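Side-chain contacts in uncharacterized protein DSY3957 (Desulfitobacterium hafniense, PDB 3HXL), which probably serves as a subunit of the contractile tail sheath of a phage or phage-like particle: residues A[63-66]-A[67-71]; A[182-185]-A[186-189]; A[352-355]-A[356-360]; A[378-381]-A[382-386]. One frame throughout, in Å; residues are numbered along the deposited sequence.

Interaction 1. Residues A[63-66]-A[67-71]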
ATOM      1  N   LEU A  63       1.262   4.786 -15.604  1.00 18.12           N
ATOM      2  CA  LEU A  63       0.022   4.036 -15.753  1.00 20.21           C
ATOM      3  C   LEU A  63      -0.835   4.299 -16.978  1.00 17.72           C
ATOM      4  O   LEU A  63      -1.874   3.665 -17.147  1.00 19.20           O
ATOM      5  CB  LEU A  63      -0.820   4.218 -14.498  1.00 25.45           C
ATOM      6  CG  LEU A  63      -0.052   3.876 -13.221  1.00 20.72           C
ATOM      7  CD1 LEU A  63      -0.990   4.037 -12.050  1.00 18.05           C
ATOM      8  CD2 LEU A  63       0.499   2.446 -13.283  1.00 22.85           C
ATOM      9  N   GLY A  64      -0.414   5.239 -17.818  1.00 20.89           N
ATOM     10  CA  GLY A  64      -1.157   5.539 -19.032  1.00 21.39           C
ATOM     11  C   GLY A  64      -2.517   6.183 -18.835  1.00 27.59           C
ATOM     12  O   GLY A  64      -3.260   6.379 -19.795  1.00 23.99           O
ATOM     13  N   TYR A  65      -2.842   6.520 -17.592  1.00 24.52           N
ATOM     14  CA  TYR A  65      -4.117   7.146 -17.269  1.00 26.40           C
ATOM     15  C   TYR A  65      -3.871   8.301 -16.313  1.00 22.90           C
ATOM     16  O   TYR A  65      -2.799   8.409 -15.721  1.00 21.37           O
ATOM     17  CB  TYR A  65      -5.047   6.135 -16.597  1.00 24.33           C
ATOM     18  CG  TYR A  65      -5.682   5.132 -17.527  1.00 20.24           C
ATOM     19  CD1 TYR A  65      -6.755   5.493 -18.342  1.00 25.26           C
ATOM     20  CD2 TYR A  65      -5.243   3.811 -17.561  1.00 26.90           C
ATOM     21  CE1 TYR A  65      -7.381   4.560 -19.160  1.00 22.85           C
ATOM     22  CE2 TYR A  65      -5.861   2.870 -18.376  1.00 27.89           C
ATOM     23  CZ  TYR A  65      -6.929   3.249 -19.168  1.00 26.95           C
ATOM     24  OH  TYR A  65      -7.555   2.310 -19.950  1.00 31.23           O
ATOM     25  N   SER A  66      -4.871   9.165 -16.172  1.00 26.26           N
ATOM     26  CA  SER A  66      -4.777  10.301 -15.260  1.00 23.47           C
ATOM     27  C   SER A  66      -5.255   9.821 -13.890  1.00 17.33           C
ATOM     28  O   SER A  66      -6.044   8.885 -13.805  1.00 22.87           O
ATOM     29  CB  SER A  66      -5.676  11.443 -15.744  1.00 28.21           C
ATOM     30  OG  SER A  66      -5.772  12.453 -14.755  1.00 24.25           O
ATOM     31  N   ILE A  67      -4.778  10.459 -12.827  1.00 21.24           N
ATOM     32  CA  ILE A  67      -5.172  10.086 -11.476  1.00 22.24           C
ATOM     33  C   ILE A  67      -6.686  10.186 -11.317  1.00 34.24           C
ATOM     34  O   ILE A  67      -7.272   9.558 -10.436  1.00 35.79           O
ATOM     35  CB  ILE A  67      -4.482  10.993 -10.421  1.00 23.33           C
ATOM     36  CG1 ILE A  67      -4.768  10.485  -9.006  1.00 25.83           C
ATOM     37  CG2 ILE A  67      -4.949  12.428 -10.572  1.00 25.12           C
ATOM     38  CD1 ILE A  67      -4.047   9.198  -8.647  1.00 26.24           C
HETATM   39  N   MSE A  68      -7.329  10.955 -12.187  1.00 37.63           N
HETATM   40  CA  MSE A  68      -8.771  11.110 -12.095  1.00 37.09           C
HETATM   41  C   MSE A  68      -9.577  10.227 -13.013  1.00 38.89           C
HETATM   42  O   MSE A  68     -10.804  10.197 -12.922  1.00 43.83           O
HETATM   43  CB  MSE A  68      -9.151  12.560 -12.320  1.00 47.04           C
HETATM   44  CG  MSE A  68      -8.790  13.415 -11.142  1.00 48.68           C
HETATM   45 SE   MSE A  68      -8.686  15.209 -11.675  1.00 66.09          SE
HETATM   46  CE  MSE A  68      -7.025  15.071 -12.655  1.00 60.66           C
ATOM     47  N   ASP A  69      -8.908   9.521 -13.913  1.00 31.89           N
ATOM     48  CA  ASP A  69      -9.638   8.622 -14.787  1.00 31.10           C
ATOM     49  C   ASP A  69     -10.176   7.508 -13.885  1.00 30.67           C
ATOM     50  O   ASP A  69      -9.464   7.008 -13.010  1.00 25.15           O
ATOM     51  CB  ASP A  69      -8.726   8.041 -15.876  1.00 33.68           C
ATOM     52  CG  ASP A  69      -8.399   9.052 -16.975  1.00 27.16           C
ATOM     53  OD1 ASP A  69      -9.304   9.802 -17.393  1.00 31.05           O
ATOM     54  OD2 ASP A  69      -7.239   9.082 -17.434  1.00 29.52           O
ATOM     55  N   ALA A  70     -11.438   7.147 -14.093  1.00 27.70           N
ATOM     56  CA  ALA A  70     -12.106   6.107 -13.317  1.00 28.12           C
ATOM     57  C   ALA A  70     -11.266   4.849 -13.179  1.00 29.65           C
ATOM     58  O   ALA A  70     -11.351   4.140 -12.173  1.00 27.71           O
ATOM     59  CB  ALA A  70     -13.444   5.759 -13.964  1.00 33.89           C
ATOM     60  N   GLN A  71     -10.456   4.568 -14.193  1.00 23.94           N
ATOM     61  CA  GLN A  71      -9.615   3.380 -14.169  1.00 24.39           C
ATOM     62  C   GLN A  71      -8.609   3.361 -13.022  1.00 22.11           C
ATOM     63  O   GLN A  71      -8.181   2.292 -12.600  1.00 18.67           O
ATOM     64  CB  GLN A  71      -8.865   3.220 -15.499  1.00 31.12           C
ATOM     65  CG  GLN A  71      -9.753   2.826 -16.670  1.00 39.33           C
ATOM     66  CD  GLN A  71     -10.261   4.021 -17.449  1.00 44.03           C
ATOM     67  OE1 GLN A  71     -10.438   5.107 -16.900  1.00 35.08           O
ATOM     68  NE2 GLN A  71     -10.511   3.819 -18.739  1.00 44.35           N
TER
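Gln71 lies across one face of the Tyr65 ring, its chain running at about a right angle to the tyrosine side chain. Gln71 CB sits almost exactly over the ring centre, 4.0 Å from the centroid of the Tyr65 ring, which makes a CH-pi contact. The glutamine chain then bends at chi2 and carries the carboxamide back along the ring, so that Gln71 NE2 comes within 3.2 Å of Tyr65 CE1. Amide and ring planes are 35° apart: the group leans over the ring rather than stacking flat on it.

Asp69 approaches the same ring from its edge. Asp69 OD2 lies near the ring plane, 3.7 Å from Tyr65 CD1, and the carboxylate stands steeply against the ring, 78° between planes. With its CG beside its own N and anti to the carbonyl carbon (chi1 -75°), Asp69 reaches back to the chain it follows, and OD2 accepts a nearly straight hydrogen bond of 2.7 Å from Ser66 N. That donor arrives on the anti side of the oxygen, well out of the carboxylate plane. Asp69 N in turn donates to Ser66 O at 2.9 Å, closing a type I beta turn from Ser66 to Asp69. Ser66 OG adds a weak bond, at 3.4 Å, from the backbone N of Met68, a selenomethionine residue.

The turn belongs to the surface loop joining helix 60-63 to helix 73-78. Leu63 packs on Ile51 and Ile53 of strand 51-54, Tyr65 touches Leu72 and Arg113, and Ile67 rests against Asn76 of helix 73-78.

Interaction 2. Residues A[182-185]-A[186-189]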
ATOM      1  N   ALA A 182      -7.643 -12.428 -18.434  1.00 32.26           N
ATOM      2  CA  ALA A 182      -8.081 -12.956 -17.149  1.00 33.41           C
ATOM      3  C   ALA A 182      -6.878 -13.233 -16.262  1.00 35.24           C
ATOM      4  O   ALA A 182      -5.880 -13.801 -16.706  1.00 40.06           O
ATOM      5  CB  ALA A 182      -8.879 -14.234 -17.358  1.00 41.92           C
ATOM      6  N   VAL A 183      -6.976 -12.836 -15.003  1.00 33.25           N
ATOM      7  CA  VAL A 183      -5.882 -13.046 -14.071  1.00 35.32           C
ATOM      8  C   VAL A 183      -6.028 -14.378 -13.347  1.00 31.33           C
ATOM      9  O   VAL A 183      -7.139 -14.825 -13.061  1.00 30.26           O
ATOM     10  CB  VAL A 183      -5.828 -11.917 -13.028  1.00 42.80           C
ATOM     11  CG1 VAL A 183      -7.069 -11.960 -12.153  1.00 41.70           C
ATOM     12  CG2 VAL A 183      -4.571 -12.038 -12.194  1.00 44.05           C
ATOM     13  N   THR A 184      -4.895 -15.007 -13.056  1.00 34.86           N
ATOM     14  CA  THR A 184      -4.875 -16.280 -12.348  1.00 41.08           C
ATOM     15  C   THR A 184      -4.585 -16.010 -10.877  1.00 35.15           C
ATOM     16  O   THR A 184      -3.835 -15.091 -10.550  1.00 32.38           O
ATOM     17  CB  THR A 184      -3.777 -17.212 -12.906  1.00 42.01           C
ATOM     18  OG1 THR A 184      -3.676 -18.382 -12.084  1.00 56.59           O
ATOM     19  CG2 THR A 184      -2.431 -16.497 -12.933  1.00 42.13           C
ATOM     20  N   ASN A 185      -5.178 -16.800  -9.989  1.00 40.89           N
ATOM     21  CA  ASN A 185      -4.948 -16.603  -8.560  1.00 41.15           C
ATOM     22  C   ASN A 185      -3.465 -16.742  -8.219  1.00 36.20           C
ATOM     23  O   ASN A 185      -3.007 -16.253  -7.185  1.00 33.23           O
ATOM     24  CB  ASN A 185      -5.797 -17.583  -7.738  1.00 39.64           C
ATOM     25  CG  ASN A 185      -7.204 -17.055  -7.476  1.00 47.59           C
ATOM     26  OD1 ASN A 185      -8.040 -17.735  -6.876  1.00 55.73           O
ATOM     27  ND2 ASN A 185      -7.466 -15.829  -7.921  1.00 47.76           N
ATOM     28  N   GLN A 186      -2.718 -17.389  -9.108  1.00 28.24           N
ATOM     29  CA  GLN A 186      -1.285 -17.581  -8.917  1.00 27.11           C
ATOM     30  C   GLN A 186      -0.571 -16.232  -9.026  1.00 31.56           C
ATOM     31  O   GLN A 186       0.510 -16.038  -8.467  1.00 26.06           O
ATOM     32  CB  GLN A 186      -0.753 -18.556  -9.970  1.00 29.29           C
ATOM     33  CG  GLN A 186       0.749 -18.820  -9.938  1.00 25.44           C
ATOM     34  CD  GLN A 186       1.243 -19.365  -8.610  1.00 31.05           C
ATOM     35  OE1 GLN A 186       0.487 -19.958  -7.841  1.00 33.63           O
ATOM     36  NE2 GLN A 186       2.530 -19.182  -8.346  1.00 31.17           N
ATOM     37  N   ALA A 187      -1.183 -15.298  -9.749  1.00 33.70           N
ATOM     38  CA  ALA A 187      -0.602 -13.969  -9.910  1.00 32.16           C
ATOM     39  C   ALA A 187      -0.508 -13.295  -8.541  1.00 22.08           C
ATOM     40  O   ALA A 187       0.390 -12.491  -8.295  1.00 23.54           O
ATOM     41  CB  ALA A 187      -1.463 -13.131 -10.851  1.00 26.84           C
ATOM     42  N   TYR A 188      -1.444 -13.625  -7.657  1.00 23.89           N
ATOM     43  CA  TYR A 188      -1.449 -13.055  -6.313  1.00 21.98           C
ATOM     44  C   TYR A 188      -0.337 -13.652  -5.466  1.00 25.05           C
ATOM     45  O   TYR A 188       0.110 -13.050  -4.489  1.00 21.00           O
ATOM     46  CB  TYR A 188      -2.796 -13.277  -5.632  1.00 23.67           C
ATOM     47  CG  TYR A 188      -3.883 -12.365  -6.148  1.00 18.85           C
ATOM     48  CD1 TYR A 188      -4.634 -12.707  -7.273  1.00 18.84           C
ATOM     49  CD2 TYR A 188      -4.153 -11.151  -5.518  1.00 22.97           C
ATOM     50  CE1 TYR A 188      -5.631 -11.861  -7.757  1.00 29.34           C
ATOM     51  CE2 TYR A 188      -5.146 -10.298  -5.994  1.00 24.25           C
ATOM     52  CZ  TYR A 188      -5.880 -10.658  -7.109  1.00 21.14           C
ATOM     53  OH  TYR A 188      -6.866  -9.826  -7.573  1.00 18.99           O
ATOM     54  N   ILE A 189       0.110 -14.846  -5.840  1.00 25.08           N
ATOM     55  CA  ILE A 189       1.191 -15.489  -5.120  1.00 20.04           C
ATOM     56  C   ILE A 189       2.478 -14.774  -5.493  1.00 15.90           C
ATOM     57  O   ILE A 189       3.340 -14.549  -4.648  1.00 16.95           O
ATOM     58  CB  ILE A 189       1.298 -16.993  -5.486  1.00 26.60           C
ATOM     59  CG1 ILE A 189       0.045 -17.733  -5.017  1.00 22.37           C
ATOM     60  CG2 ILE A 189       2.546 -17.596  -4.859  1.00 26.80           C
ATOM     61  CD1 ILE A 189      -0.216 -17.622  -3.511  1.00 29.87           C
TER
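Thr184 O takes the N-H of Ala187 at 2.8 Å, the shortest bond between 182-185 and 186-189, with the donor standing above the carbonyl plane. The same oxygen is close to the methyl group too: Ala187 CB is 3.1 Å from Thr184 O. The threonine hydroxyl works alongside. With OG1 anti to the backbone N (chi1 173°), it turns toward the start of the helix and accepts from Gln186 N, a longer but fairly straight bond of 3.3 Å between OG1 of Thr184 and that nitrogen.

Thr184 is therefore the N-cap of helix 185-195, which begins in the subtilisin-like region of the sheath protein; its hydroxyl occupies an amide that the first turn cannot pair within the helix. The three-residue spacing persists as Tyr188 N donates to Asn185 O at 3.1 Å. Asn185 O also lies in the plane of the Tyr188 ring, at its edge, 3.9 Å from Tyr188 CD1.

Just ahead of the cap the chain makes an apolar contact, Val183 CG2 meeting Ala187 CB at 3.6 Å; this gamma carbon is the one anti to the valine N. Val183 and Tyr188 both reach Leu90, while Tyr188 also packs on Leu212 and Phe216 of helix 210-227.

Interaction 3. Residues A[352-355]-A[356-360]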
ATOM      1  N   GLY A 352       4.941  -0.718  16.200  1.00 17.62           N
ATOM      2  CA  GLY A 352       6.002   0.277  16.196  1.00 15.75           C
ATOM      3  C   GLY A 352       7.123  -0.134  17.130  1.00 15.83           C
ATOM      4  O   GLY A 352       8.307  -0.012  16.801  1.00 20.14           O
ATOM      5  N   ILE A 353       6.750  -0.620  18.309  1.00 15.94           N
ATOM      6  CA  ILE A 353       7.734  -1.068  19.287  1.00 16.95           C
ATOM      7  C   ILE A 353       8.525  -2.218  18.685  1.00 22.25           C
ATOM      8  O   ILE A 353       9.756  -2.250  18.755  1.00 21.68           O
ATOM      9  CB  ILE A 353       7.052  -1.543  20.582  1.00 16.96           C
ATOM     10  CG1 ILE A 353       6.498  -0.337  21.346  1.00 15.58           C
ATOM     11  CG2 ILE A 353       8.040  -2.323  21.445  1.00 17.18           C
ATOM     12  CD1 ILE A 353       5.711  -0.708  22.588  1.00 16.63           C
ATOM     13  N   ASN A 354       7.809  -3.162  18.087  1.00 19.68           N
ATOM     14  CA  ASN A 354       8.452  -4.315  17.467  1.00 20.22           C
ATOM     15  C   ASN A 354       9.407  -3.903  16.356  1.00 21.45           C
ATOM     16  O   ASN A 354      10.612  -4.122  16.447  1.00 22.37           O
ATOM     17  CB  ASN A 354       7.413  -5.255  16.864  1.00 19.09           C
ATOM     18  CG  ASN A 354       8.047  -6.491  16.253  1.00 24.46           C
ATOM     19  OD1 ASN A 354       8.208  -7.510  16.919  1.00 24.26           O
ATOM     20  ND2 ASN A 354       8.436  -6.392  14.988  1.00 20.92           N
ATOM     21  N   ASN A 355       8.851  -3.313  15.301  1.00 23.63           N
ATOM     22  CA  ASN A 355       9.639  -2.889  14.153  1.00 24.53           C
ATOM     23  C   ASN A 355      10.792  -1.960  14.519  1.00 24.88           C
ATOM     24  O   ASN A 355      11.913  -2.152  14.050  1.00 28.16           O
ATOM     25  CB  ASN A 355       8.735  -2.225  13.115  1.00 18.47           C
ATOM     26  CG  ASN A 355       7.760  -3.207  12.481  1.00 32.58           C
ATOM     27  OD1 ASN A 355       6.782  -2.804  11.841  1.00 30.86           O
ATOM     28  ND2 ASN A 355       8.027  -4.502  12.645  1.00 19.99           N
ATOM     29  N   ASP A 356      10.529  -0.955  15.348  1.00 23.56           N
ATOM     30  CA  ASP A 356      11.591  -0.038  15.742  1.00 23.30           C
ATOM     31  C   ASP A 356      12.694  -0.766  16.504  1.00 27.54           C
ATOM     32  O   ASP A 356      13.872  -0.638  16.168  1.00 29.44           O
ATOM     33  CB  ASP A 356      11.037   1.115  16.587  1.00 19.69           C
ATOM     34  CG  ASP A 356      10.093   2.014  15.800  1.00 26.21           C
ATOM     35  OD1 ASP A 356      10.214   2.066  14.558  1.00 22.68           O
ATOM     36  OD2 ASP A 356       9.238   2.678  16.424  1.00 23.23           O
ATOM     37  N   PHE A 357      12.321  -1.532  17.525  1.00 26.85           N
ATOM     38  CA  PHE A 357      13.307  -2.276  18.303  1.00 26.15           C
ATOM     39  C   PHE A 357      14.185  -3.136  17.405  1.00 29.60           C
ATOM     40  O   PHE A 357      15.412  -3.077  17.487  1.00 34.86           O
ATOM     41  CB  PHE A 357      12.613  -3.169  19.336  1.00 22.49           C
ATOM     42  CG  PHE A 357      12.262  -2.459  20.618  1.00 22.88           C
ATOM     43  CD1 PHE A 357      12.201  -1.065  20.670  1.00 25.78           C
ATOM     44  CD2 PHE A 357      11.962  -3.183  21.762  1.00 20.20           C
ATOM     45  CE1 PHE A 357      11.845  -0.411  21.845  1.00 22.10           C
ATOM     46  CE2 PHE A 357      11.603  -2.541  22.942  1.00 26.08           C
ATOM     47  CZ  PHE A 357      11.545  -1.148  22.982  1.00 20.92           C
ATOM     48  N   VAL A 358      13.553  -3.945  16.559  1.00 29.14           N
ATOM     49  CA  VAL A 358      14.289  -4.812  15.648  1.00 34.34           C
ATOM     50  C   VAL A 358      15.295  -3.993  14.842  1.00 39.70           C
ATOM     51  O   VAL A 358      16.427  -4.425  14.623  1.00 36.57           O
ATOM     52  CB  VAL A 358      13.339  -5.543  14.667  1.00 25.97           C
ATOM     53  CG1 VAL A 358      14.152  -6.266  13.598  1.00 37.50           C
ATOM     54  CG2 VAL A 358      12.480  -6.547  15.425  1.00 29.01           C
ATOM     55  N   ARG A 359      14.880  -2.803  14.418  1.00 40.00           N
ATOM     56  CA  ARG A 359      15.737  -1.923  13.632  1.00 46.36           C
ATOM     57  C   ARG A 359      16.870  -1.320  14.467  1.00 44.87           C
ATOM     58  O   ARG A 359      18.031  -1.336  14.054  1.00 46.58           O
ATOM     59  CB  ARG A 359      14.889  -0.812  12.999  1.00 43.08           C
ATOM     60  CG  ARG A 359      15.669   0.222  12.207  1.00 57.43           C
ATOM     61  CD  ARG A 359      14.725   1.120  11.413  1.00 55.06           C
ATOM     62  NE  ARG A 359      13.755   1.801  12.268  1.00 57.29           N
ATOM     63  CZ  ARG A 359      14.064   2.762  13.134  1.00 55.58           C
ATOM     64  NH1 ARG A 359      15.323   3.162  13.260  1.00 57.88           N
ATOM     65  NH2 ARG A 359      13.116   3.321  13.873  1.00 56.83           N
ATOM     66  N   ILE A 360      16.532  -0.804  15.642  1.00 42.16           N
ATOM     67  CA  ILE A 360      17.519  -0.193  16.528  1.00 39.47           C
ATOM     68  C   ILE A 360      18.578  -1.177  17.013  1.00 43.12           C
ATOM     69  O   ILE A 360      19.768  -0.866  17.018  1.00 40.79           O
ATOM     70  CB  ILE A 360      16.844   0.427  17.767  1.00 35.54           C
ATOM     71  CG1 ILE A 360      15.804   1.457  17.325  1.00 50.31           C
ATOM     72  CG2 ILE A 360      17.885   1.063  18.673  1.00 46.17           C
ATOM     73  CD1 ILE A 360      16.351   2.518  16.395  1.00 52.59           C
TER
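Ile353 and Phe357, one turn apart on the helix, run side by side and point the same way, and here the contact is tight. Ile353 sets its CG2 methyl over the phenyl face, 3.9 Å from the centroid of the Phe357 ring and 12° off the ring normal, a CH-pi contact. Phe357 CG lies anti to its own carbonyl carbon (chi1 -84°), a turn that brings the ring back over the preceding turn of helix. The backbone joins the same two residues, Phe357 N donating to Ile353 O at 2.9 Å.

Val358 and Arg359 form the looser, solvent side. Asn354 and Val358 also lie side by side, but their side chains come no closer than 4.1 Å, Asn354 ND2 to Val358 CG2; the methyl rests closer to the Asn354 carbonyl oxygen, and the amide nitrogen donates a hydrogen bond to Gly228 O. The Val358 N to Asn354 O bond, 2.9 Å, is almost straight. From the exposed side Arg359 bends at chi3 (58°) and reaches back to a buried carboxylate, Arg359 NH2 meeting Asp356 OD1 at 3.2 Å in a salt bridge that comes from above the carboxylate plane. Asp356 OD2 is hydrogen-bonded to Tyr386 OH, so the aspartate is tied both to its own helix and to the next, and OD1 also takes a weak hydrogen bond from Gly31 N.

These residues lie midway along helix 344-364. Helix 373-392 covers the apolar face: Tyr386 meets Phe357 edge-to-face and touches Ile353, which also reaches Leu390, and Phe361 lies one turn further on against the Phe357 ring.

Interaction 4. Residues A[378-381]-A[382-386]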
ATOM      1  N   LEU A 378      23.254  -0.048  28.774  1.00 30.83           N
ATOM      2  CA  LEU A 378      23.144   0.857  27.637  1.00 34.70           C
ATOM      3  C   LEU A 378      21.898   0.567  26.807  1.00 33.98           C
ATOM      4  O   LEU A 378      21.230   1.485  26.324  1.00 30.71           O
ATOM      5  CB  LEU A 378      24.393   0.746  26.760  1.00 35.45           C
ATOM      6  CG  LEU A 378      24.526   1.762  25.624  1.00 40.10           C
ATOM      7  CD1 LEU A 378      24.435   3.183  26.170  1.00 36.91           C
ATOM      8  CD2 LEU A 378      25.848   1.543  24.917  1.00 32.08           C
ATOM      9  N   LEU A 379      21.593  -0.714  26.643  1.00 29.76           N
ATOM     10  CA  LEU A 379      20.427  -1.132  25.881  1.00 32.24           C
ATOM     11  C   LEU A 379      19.175  -0.682  26.633  1.00 33.28           C
ATOM     12  O   LEU A 379      18.206  -0.209  26.036  1.00 34.06           O
ATOM     13  CB  LEU A 379      20.431  -2.652  25.730  1.00 38.04           C
ATOM     14  CG  LEU A 379      19.796  -3.224  24.463  1.00 49.26           C
ATOM     15  CD1 LEU A 379      19.968  -4.734  24.456  1.00 54.97           C
ATOM     16  CD2 LEU A 379      18.329  -2.847  24.402  1.00 57.95           C
ATOM     17  N   LYS A 380      19.213  -0.833  27.951  1.00 30.68           N
ATOM     18  CA  LYS A 380      18.103  -0.447  28.809  1.00 30.91           C
ATOM     19  C   LYS A 380      17.836   1.050  28.698  1.00 33.35           C
ATOM     20  O   LYS A 380      16.684   1.487  28.629  1.00 27.37           O
ATOM     21  CB  LYS A 380      18.422  -0.809  30.262  1.00 34.75           C
ATOM     22  CG  LYS A 380      17.357  -0.404  31.267  1.00 33.62           C
ATOM     23  CD  LYS A 380      17.736  -0.865  32.665  1.00 36.76           C
ATOM     24  CE  LYS A 380      16.654  -0.534  33.675  1.00 33.02           C
ATOM     25  NZ  LYS A 380      16.999  -1.038  35.032  1.00 38.12           N
ATOM     26  N   SER A 381      18.910   1.832  28.680  1.00 28.89           N
ATOM     27  CA  SER A 381      18.801   3.283  28.579  1.00 30.36           C
ATOM     28  C   SER A 381      18.180   3.702  27.251  1.00 28.35           C
ATOM     29  O   SER A 381      17.347   4.609  27.205  1.00 26.23           O
ATOM     30  CB  SER A 381      20.184   3.926  28.720  1.00 34.16           C
ATOM     31  OG  SER A 381      20.123   5.324  28.478  1.00 43.25           O
ATOM     32  N   GLU A 382      18.585   3.047  26.170  1.00 26.39           N
ATOM     33  CA  GLU A 382      18.049   3.392  24.862  1.00 30.99           C
ATOM     34  C   GLU A 382      16.567   3.047  24.746  1.00 30.72           C
ATOM     35  O   GLU A 382      15.812   3.752  24.077  1.00 24.27           O
ATOM     36  CB  GLU A 382      18.850   2.696  23.759  1.00 29.69           C
ATOM     37  CG  GLU A 382      20.294   3.178  23.674  1.00 46.08           C
ATOM     38  CD  GLU A 382      20.402   4.682  23.456  1.00 55.43           C
ATOM     39  OE1 GLU A 382      19.999   5.159  22.373  1.00 53.79           O
ATOM     40  OE2 GLU A 382      20.883   5.385  24.373  1.00 48.90           O
ATOM     41  N   CYS A 383      16.150   1.971  25.404  1.00 27.21           N
ATOM     42  CA  CYS A 383      14.749   1.570  25.362  1.00 32.57           C
ATOM     43  C   CYS A 383      13.900   2.522  26.193  1.00 29.93           C
ATOM     44  O   CYS A 383      12.790   2.884  25.803  1.00 26.77           O
ATOM     45  CB  CYS A 383      14.596   0.136  25.863  1.00 33.05           C
ATOM     46  SG  CYS A 383      15.331  -1.067  24.730  1.00 39.99           S
ATOM     47  N   ILE A 384      14.428   2.922  27.344  1.00 24.99           N
ATOM     48  CA  ILE A 384      13.718   3.849  28.208  1.00 23.26           C
ATOM     49  C   ILE A 384      13.494   5.143  27.443  1.00 27.67           C
ATOM     50  O   ILE A 384      12.389   5.685  27.431  1.00 28.30           O
ATOM     51  CB  ILE A 384      14.523   4.140  29.484  1.00 24.05           C
ATOM     52  CG1 ILE A 384      14.592   2.876  30.342  1.00 29.77           C
ATOM     53  CG2 ILE A 384      13.891   5.284  30.262  1.00 30.36           C
ATOM     54  CD1 ILE A 384      13.250   2.393  30.824  1.00 44.55           C
ATOM     55  N   ASN A 385      14.542   5.637  26.795  1.00 27.75           N
ATOM     56  CA  ASN A 385      14.418   6.869  26.029  1.00 29.23           C
ATOM     57  C   ASN A 385      13.370   6.707  24.942  1.00 31.37           C
ATOM     58  O   ASN A 385      12.609   7.634  24.662  1.00 28.75           O
ATOM     59  CB  ASN A 385      15.755   7.252  25.408  1.00 31.40           C
ATOM     60  CG  ASN A 385      16.784   7.624  26.452  1.00 39.73           C
ATOM     61  OD1 ASN A 385      16.465   8.296  27.436  1.00 38.56           O
ATOM     62  ND2 ASN A 385      18.025   7.201  26.244  1.00 46.19           N
ATOM     63  N   TYR A 386      13.334   5.525  24.333  1.00 25.12           N
ATOM     64  CA  TYR A 386      12.367   5.246  23.280  1.00 28.78           C
ATOM     65  C   TYR A 386      10.956   5.289  23.856  1.00 23.84           C
ATOM     66  O   TYR A 386      10.063   5.920  23.292  1.00 27.43           O
ATOM     67  CB  TYR A 386      12.617   3.863  22.671  1.00 28.88           C
ATOM     68  CG  TYR A 386      11.573   3.456  21.652  1.00 24.36           C
ATOM     69  CD1 TYR A 386      11.712   3.792  20.304  1.00 27.31           C
ATOM     70  CD2 TYR A 386      10.424   2.768  22.042  1.00 23.21           C
ATOM     71  CE1 TYR A 386      10.731   3.452  19.373  1.00 25.35           C
ATOM     72  CE2 TYR A 386       9.438   2.427  21.123  1.00 19.98           C
ATOM     73  CZ  TYR A 386       9.594   2.770  19.794  1.00 20.17           C
ATOM     74  OH  TYR A 386       8.609   2.442  18.887  1.00 25.11           O
TER
HETATM   75  O   HOH W   1      17.392   6.683  29.451  1.00 45.98           O
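Glu382 opens the second segment by donating its N-H to Leu378 O at 3.1 Å. With CG beside its own N (chi1 -65°), Glu382 CG comes within 3.3 Å of that same Leu378 O.

Cys383 follows on the buried side. Its N bonds to Leu379 O, while its sulfur meets the leucine branch end, SG of Cys383 to CD2 of Leu379 at 3.5 Å. Cys383 also meets Leu405 of strand 405-408.

Ile384 presses on the backbone: besides the Ile384 N to Lys380 O bond, Ile384 CG1 sits 3.0 Å from Lys380 O. The fully extended lysine only grazes it.

At Asn385 the side chain turns back toward Ser381, with CG beside its own N (chi1 -66°). Ser381 O accepts from Asn385 N at 3.0 Å. Tyr386 completes the walk by donating its backbone N to Glu382 O.

A water also donates to Ser381 O, at 3.1 Å, and its second bond, 2.7 Å to Asn385 OD1, would help fix the rotation of the Asn385 amide on this hydrated flank. The Leu379-Cys383 side is the apolar one, where both residues turn to Phe361 of helix 344-364 and the contact rests on packing instead of hydrogen bonds between side chains.

Overall arrangement
Interactions 3 and 4 belong to successive helices, 344-364 and 373-392, of the C-terminal region; their centres are 12 Å apart, and they meet directly through Tyr386. Both are regular helical turns, partly buried, with an interface that is mostly apolar but includes the Asp356-Tyr386 hydrogen bond. Interactions 1 and 2 lie in other family regions, their centres 23 Å apart and without touching. Interaction 1 is a surface loop held by a carboxylate, a turn and an aromatic face; interaction 2, partly buried, starts a helix with a hydroxyl cap. Interactions 1 and 4 are about 48 Å apart between centres, on opposite sides of the chain's centre.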